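Long-range contact in Mgp-operon protein 3 (Mycoplasma pneumoniae, PDB 6RJ1), which probably serves as a surface adhesin that works with adhesin P1 to attach the bacterium to host cells, likely through their sugars: residues A[798-811]-A[890-902]. Residues are numbered along the deposited sequence; the frame is centred on the assembly and turned at random.
Sequences NYSAVLLVRGGVVR and VITVSRTGIEFNE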
loop_
_atom_site.group_PDB
_atom_site.type_symbol
_atom_site.label_atom_id
_atom_site.label_comp_id
_atom_site.label_asym_id
_atom_site.label_seq_id
_atom_site.Cartn_x
_atom_site.Cartn_y
_atom_site.Cartn_z
ATOM N N ASN A 798 -7.278 21.761 -16.832
ATOM C CA ASN A 798 -6.493 20.575 -16.479
ATOM C C ASN A 798 -6.411 20.327 -14.981
ATOM O O ASN A 798 -6.462 21.259 -14.179
ATOM C CB ASN A 798 -5.062 20.651 -17.043
ATOM C CG ASN A 798 -4.922 20.790 -18.542
ATOM O OD1 ASN A 798 -5.712 20.267 -19.342
ATOM N ND2 ASN A 798 -3.878 21.494 -18.951
ATOM N N TYR A 799 -6.249 19.055 -14.612
ATOM C CA TYR A 799 -6.091 18.641 -13.228
ATOM C C TYR A 799 -5.182 17.437 -13.106
ATOM O O TYR A 799 -5.150 16.570 -13.986
ATOM C CB TYR A 799 -7.436 18.442 -12.506
ATOM C CG TYR A 799 -8.347 17.403 -13.117
ATOM C CD1 TYR A 799 -8.295 16.072 -12.705
ATOM C CD2 TYR A 799 -9.306 17.758 -14.060
ATOM C CE1 TYR A 799 -9.151 15.113 -13.245
ATOM C CE2 TYR A 799 -10.165 16.808 -14.608
ATOM C CZ TYR A 799 -10.082 15.488 -14.198
ATOM O OH TYR A 799 -10.927 14.556 -14.737
ATOM N N SER A 800 -4.422 17.402 -12.017
ATOM C CA SER A 800 -3.480 16.339 -11.730
ATOM C C SER A 800 -3.515 15.995 -10.265
ATOM O O SER A 800 -3.956 16.796 -9.453
ATOM C CB SER A 800 -2.069 16.774 -12.117
ATOM O OG SER A 800 -1.974 16.998 -13.513
ATOM N N ALA A 801 -3.046 14.809 -9.927
ATOM C CA ALA A 801 -2.926 14.373 -8.546
ATOM C C ALA A 801 -1.470 14.072 -8.316
ATOM O O ALA A 801 -0.788 13.574 -9.217
ATOM C CB ALA A 801 -3.757 13.131 -8.301
ATOM N N VAL A 802 -0.964 14.434 -7.146
ATOM C CA VAL A 802 0.431 14.142 -6.845
ATOM C C VAL A 802 0.522 13.334 -5.567
ATOM O O VAL A 802 -0.395 13.363 -4.746
ATOM C CB VAL A 802 1.405 15.362 -6.859
ATOM C CG1 VAL A 802 1.391 16.104 -8.197
ATOM C CG2 VAL A 802 1.151 16.305 -5.695
ATOM N N LEU A 803 1.619 12.599 -5.416
ATOM C CA LEU A 803 1.911 11.801 -4.225
ATOM C C LEU A 803 3.416 11.629 -4.065
ATOM O O LEU A 803 4.173 11.692 -5.045
ATOM C CB LEU A 803 1.180 10.438 -4.214
ATOM C CG LEU A 803 1.657 9.381 -5.197
ATOM C CD1 LEU A 803 1.785 8.039 -4.526
ATOM C CD2 LEU A 803 0.770 9.327 -6.418
ATOM N N LEU A 804 3.840 11.427 -2.822
ATOM C CA LEU A 804 5.240 11.234 -2.489
ATOM C C LEU A 804 5.513 9.755 -2.300
ATOM O O LEU A 804 4.716 9.038 -1.675
ATOM C CB LEU A 804 5.572 12.032 -1.214
ATOM C CG LEU A 804 6.316 13.378 -1.371
ATOM C CD1 LEU A 804 5.766 14.239 -2.509
ATOM C CD2 LEU A 804 6.269 14.161 -0.090
ATOM N N VAL A 805 6.608 9.290 -2.904
ATOM C CA VAL A 805 7.113 7.913 -2.819
ATOM C C VAL A 805 8.580 7.963 -2.384
ATOM O O VAL A 805 9.165 9.050 -2.325
ATOM C CB VAL A 805 6.909 7.074 -4.113
ATOM C CG1 VAL A 805 5.431 6.791 -4.365
ATOM C CG2 VAL A 805 7.574 7.718 -5.328
ATOM N N ARG A 806 9.182 6.802 -2.088
ATOM C CA ARG A 806 10.585 6.759 -1.700
ATOM C C ARG A 806 11.453 7.174 -2.879
ATOM O O ARG A 806 11.388 6.554 -3.950
ATOM C CB ARG A 806 10.984 5.374 -1.191
ATOM C CG ARG A 806 10.196 4.919 0.021
ATOM C CD ARG A 806 10.787 3.663 0.614
ATOM N NE ARG A 806 12.035 3.926 1.332
ATOM C CZ ARG A 806 12.781 2.993 1.903
ATOM N NH1 ARG A 806 12.438 1.716 1.820
ATOM N NH2 ARG A 806 13.884 3.327 2.555
ATOM N N GLY A 807 12.190 8.269 -2.690
ATOM C CA GLY A 807 13.102 8.805 -3.690
ATOM C C GLY A 807 12.606 9.906 -4.598
ATOM O O GLY A 807 13.423 10.548 -5.262
ATOM N N GLY A 808 11.300 10.124 -4.654
ATOM C CA GLY A 808 10.755 11.163 -5.515
ATOM C C GLY A 808 9.261 11.405 -5.457
ATOM O O GLY A 808 8.547 10.810 -4.649
ATOM N N VAL A 809 8.796 12.313 -6.327
ATOM C CA VAL A 809 7.394 12.686 -6.454
ATOM C C VAL A 809 6.783 12.066 -7.715
ATOM O O VAL A 809 7.423 12.035 -8.772
ATOM C CB VAL A 809 7.193 14.232 -6.369
ATOM C CG1 VAL A 809 7.877 14.972 -7.520
ATOM C CG2 VAL A 809 5.714 14.614 -6.275
ATOM N N VAL A 810 5.546 11.571 -7.593
ATOM C CA VAL A 810 4.823 11.008 -8.731
ATOM C C VAL A 810 3.591 11.866 -9.021
ATOM O O VAL A 810 2.823 12.207 -8.116
ATOM C CB VAL A 810 4.536 9.477 -8.677
ATOM C CG1 VAL A 810 4.701 8.911 -7.281
ATOM C CG2 VAL A 810 3.180 9.102 -9.274
ATOM N N ARG A 811 3.465 12.261 -10.289
ATOM C CA ARG A 811 2.363 13.059 -10.794
ATOM C C ARG A 811 1.478 12.188 -11.676
ATOM O O ARG A 811 1.975 11.445 -12.536
ATOM C CB ARG A 811 2.883 14.268 -11.584
ATOM C CG ARG A 811 1.782 15.249 -11.945
ATOM C CD ARG A 811 2.300 16.408 -12.742
ATOM N NE ARG A 811 1.204 17.139 -13.363
ATOM C CZ ARG A 811 1.359 18.200 -14.143
ATOM N NH1 ARG A 811 2.574 18.665 -14.410
ATOM N NH2 ARG A 811 0.303 18.811 -14.655
ATOM N N VAL A 890 8.584 20.971 5.681
ATOM C CA VAL A 890 7.557 21.189 4.660
ATOM C C VAL A 890 8.151 21.078 3.242
ATOM O O VAL A 890 9.168 21.715 2.933
ATOM C CB VAL A 890 6.751 22.510 4.868
ATOM C CG1 VAL A 890 5.516 22.562 3.973
ATOM C CG2 VAL A 890 6.347 22.698 6.326
ATOM N N ILE A 891 7.501 20.269 2.390
ATOM C CA ILE A 891 7.878 20.085 0.987
ATOM C C ILE A 891 6.849 20.777 0.081
ATOM O O ILE A 891 5.650 20.685 0.323
ATOM C CB ILE A 891 8.088 18.584 0.638
ATOM C CG1 ILE A 891 9.460 18.092 1.159
ATOM C CG2 ILE A 891 7.922 18.306 -0.873
ATOM C CD1 ILE A 891 9.698 16.570 1.141
ATOM N N THR A 892 7.323 21.476 -0.946
ATOM C CA THR A 892 6.474 22.126 -1.936
ATOM C C THR A 892 6.543 21.320 -3.230
ATOM O O THR A 892 7.638 20.974 -3.684
ATOM C CB THR A 892 6.891 23.593 -2.134
ATOM O OG1 THR A 892 6.640 24.292 -0.923
ATOM C CG2 THR A 892 6.131 24.282 -3.267
ATOM N N VAL A 893 5.379 21.022 -3.819
ATOM C CA VAL A 893 5.325 20.315 -5.093
ATOM C C VAL A 893 4.766 21.262 -6.167
ATOM O O VAL A 893 3.706 21.852 -5.983
ATOM C CB VAL A 893 4.622 18.939 -5.020
ATOM C CG1 VAL A 893 4.568 18.282 -6.394
ATOM C CG2 VAL A 893 5.332 18.015 -4.030
ATOM N N SER A 894 5.512 21.440 -7.261
ATOM C CA SER A 894 5.131 22.326 -8.357
ATOM C C SER A 894 5.072 21.568 -9.677
ATOM O O SER A 894 5.751 20.560 -9.834
ATOM C CB SER A 894 6.123 23.481 -8.466
ATOM O OG SER A 894 7.473 23.040 -8.439
ATOM N N ARG A 895 4.272 22.062 -10.629
ATOM C CA ARG A 895 4.145 21.465 -11.958
ATOM C C ARG A 895 5.343 21.843 -12.829
ATOM O O ARG A 895 5.856 22.960 -12.723
ATOM C CB ARG A 895 2.862 21.952 -12.641
ATOM C CG ARG A 895 1.588 21.307 -12.150
ATOM C CD ARG A 895 0.400 21.875 -12.896
ATOM N NE ARG A 895 -0.837 21.144 -12.609
ATOM C CZ ARG A 895 -1.632 21.382 -11.570
ATOM N NH1 ARG A 895 -1.324 22.324 -10.691
ATOM N NH2 ARG A 895 -2.735 20.670 -11.395
ATOM N N THR A 896 5.779 20.919 -13.700
ATOM C CA THR A 896 6.872 21.123 -14.665
ATOM C C THR A 896 6.487 20.501 -16.010
ATOM O O THR A 896 5.703 19.550 -16.046
ATOM C CB THR A 896 8.228 20.553 -14.164
ATOM O OG1 THR A 896 8.121 19.155 -13.910
ATOM C CG2 THR A 896 8.783 21.281 -12.937
ATOM N N GLY A 897 7.040 21.040 -17.092
ATOM C CA GLY A 897 6.811 20.554 -18.451
ATOM C C GLY A 897 5.630 21.177 -19.170
ATOM O O GLY A 897 4.893 21.987 -18.591
ATOM N N ILE A 898 5.449 20.789 -20.449
ATOM C CA ILE A 898 4.361 21.245 -21.325
ATOM C C ILE A 898 3.045 20.641 -20.811
ATOM O O ILE A 898 3.004 19.463 -20.448
ATOM C CB ILE A 898 4.623 20.880 -22.824
ATOM C CG1 ILE A 898 6.110 21.124 -23.271
ATOM C CG2 ILE A 898 3.627 21.563 -23.780
ATOM C CD1 ILE A 898 6.717 22.579 -23.146
ATOM N N GLU A 899 1.985 21.461 -20.761
ATOM C CA GLU A 899 0.665 21.057 -20.277
ATOM C C GLU A 899 -0.317 20.787 -21.426
ATOM O O GLU A 899 -0.098 21.265 -22.542
ATOM C CB GLU A 899 0.106 22.104 -19.293
ATOM C CG GLU A 899 0.994 22.366 -18.079
ATOM C CD GLU A 899 1.173 21.224 -17.093
ATOM O OE1 GLU A 899 0.160 20.575 -16.743
ATOM O OE2 GLU A 899 2.324 20.993 -16.654
ATOM N N PHE A 900 -1.387 20.005 -21.153
ATOM C CA PHE A 900 -2.428 19.643 -22.121
ATOM C C PHE A 900 -3.217 20.885 -22.554
ATOM O O PHE A 900 -3.680 21.648 -21.701
ATOM C CB PHE A 900 -3.346 18.555 -21.535
ATOM C CG PHE A 900 -4.281 17.861 -22.503
ATOM C CD1 PHE A 900 -3.792 17.250 -23.656
ATOM C CD2 PHE A 900 -5.639 17.749 -22.224
ATOM C CE1 PHE A 900 -4.655 16.598 -24.542
ATOM C CE2 PHE A 900 -6.498 17.086 -23.105
ATOM C CZ PHE A 900 -6.000 16.514 -24.257
ATOM N N ASN A 901 -3.324 21.106 -23.881
ATOM C CA ASN A 901 -3.981 22.264 -24.509
ATOM C C ASN A 901 -3.387 23.607 -24.033
ATOM O O ASN A 901 -4.122 24.593 -23.924
ATOM C CB ASN A 901 -5.526 22.251 -24.358
ATOM C CG ASN A 901 -6.206 20.907 -24.260
ATOM O OD1 ASN A 901 -6.930 20.637 -23.296
ATOM N ND2 ASN A 901 -6.022 20.047 -25.246
ATOM N N GLU A 902 -2.053 23.643 -23.767
ATOM C CA GLU A 902 -1.307 24.839 -23.332
ATOM C C GLU A 902 -1.470 25.983 -24.355
ATOM O O GLU A 902 -1.572 27.152 -23.971
ATOM C CB GLU A 902 0.175 24.501 -23.108
ATOM C CG GLU A 902 0.909 25.479 -22.205
ATOM C CD GLU A 902 2.112 24.903 -21.482
ATOM O OE1 GLU A 902 2.100 24.893 -20.231
ATOM O OE2 GLU A 902 3.068 24.466 -22.161
#
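R811 NH2 is shared by two acceptors, E899 OE1 at 2.7 Å and the hydroxyl S800 OG. The contact joins two antiparallel β-sheets face to face, consistent with neighbouring blades of a β-propeller. One sheet holds the 799-815 hairpin, closed by a type II turn at 805-808. The other holds strand 888-896; its segment 890-896 passes 9.3 Å, axis to axis, from strand 799-805.

R811 meets E899 end-on in a two-bond salt bridge, the second bond running from NH1 to OE2 at 3.2 Å. Both oxygens use their syn lone pairs, and the two flat groups lie within 7° of coplanar. R811 NE also bonds S800 OG, so the guanidinium holds this one oxygen side-on with two nitrogens, in its own plane. The extended R811 chain, with CG anti to the backbone N (chi1 -171°), carries the group to E899. R895 CG lies over one guanidinium face, toward its rim, and R895 NH1 bonds Y856.

Towards the turn the contact is apolar. V893 CG1 touches V809 CG2 at 3.8 Å and V802 CG2 at 4.0 Å. V893 CG2 meets L804 CD1.

At the other end, N798 ND2 bonds F900 O at 2.8 Å, on a carbonyl lone pair and nearly straight (169°).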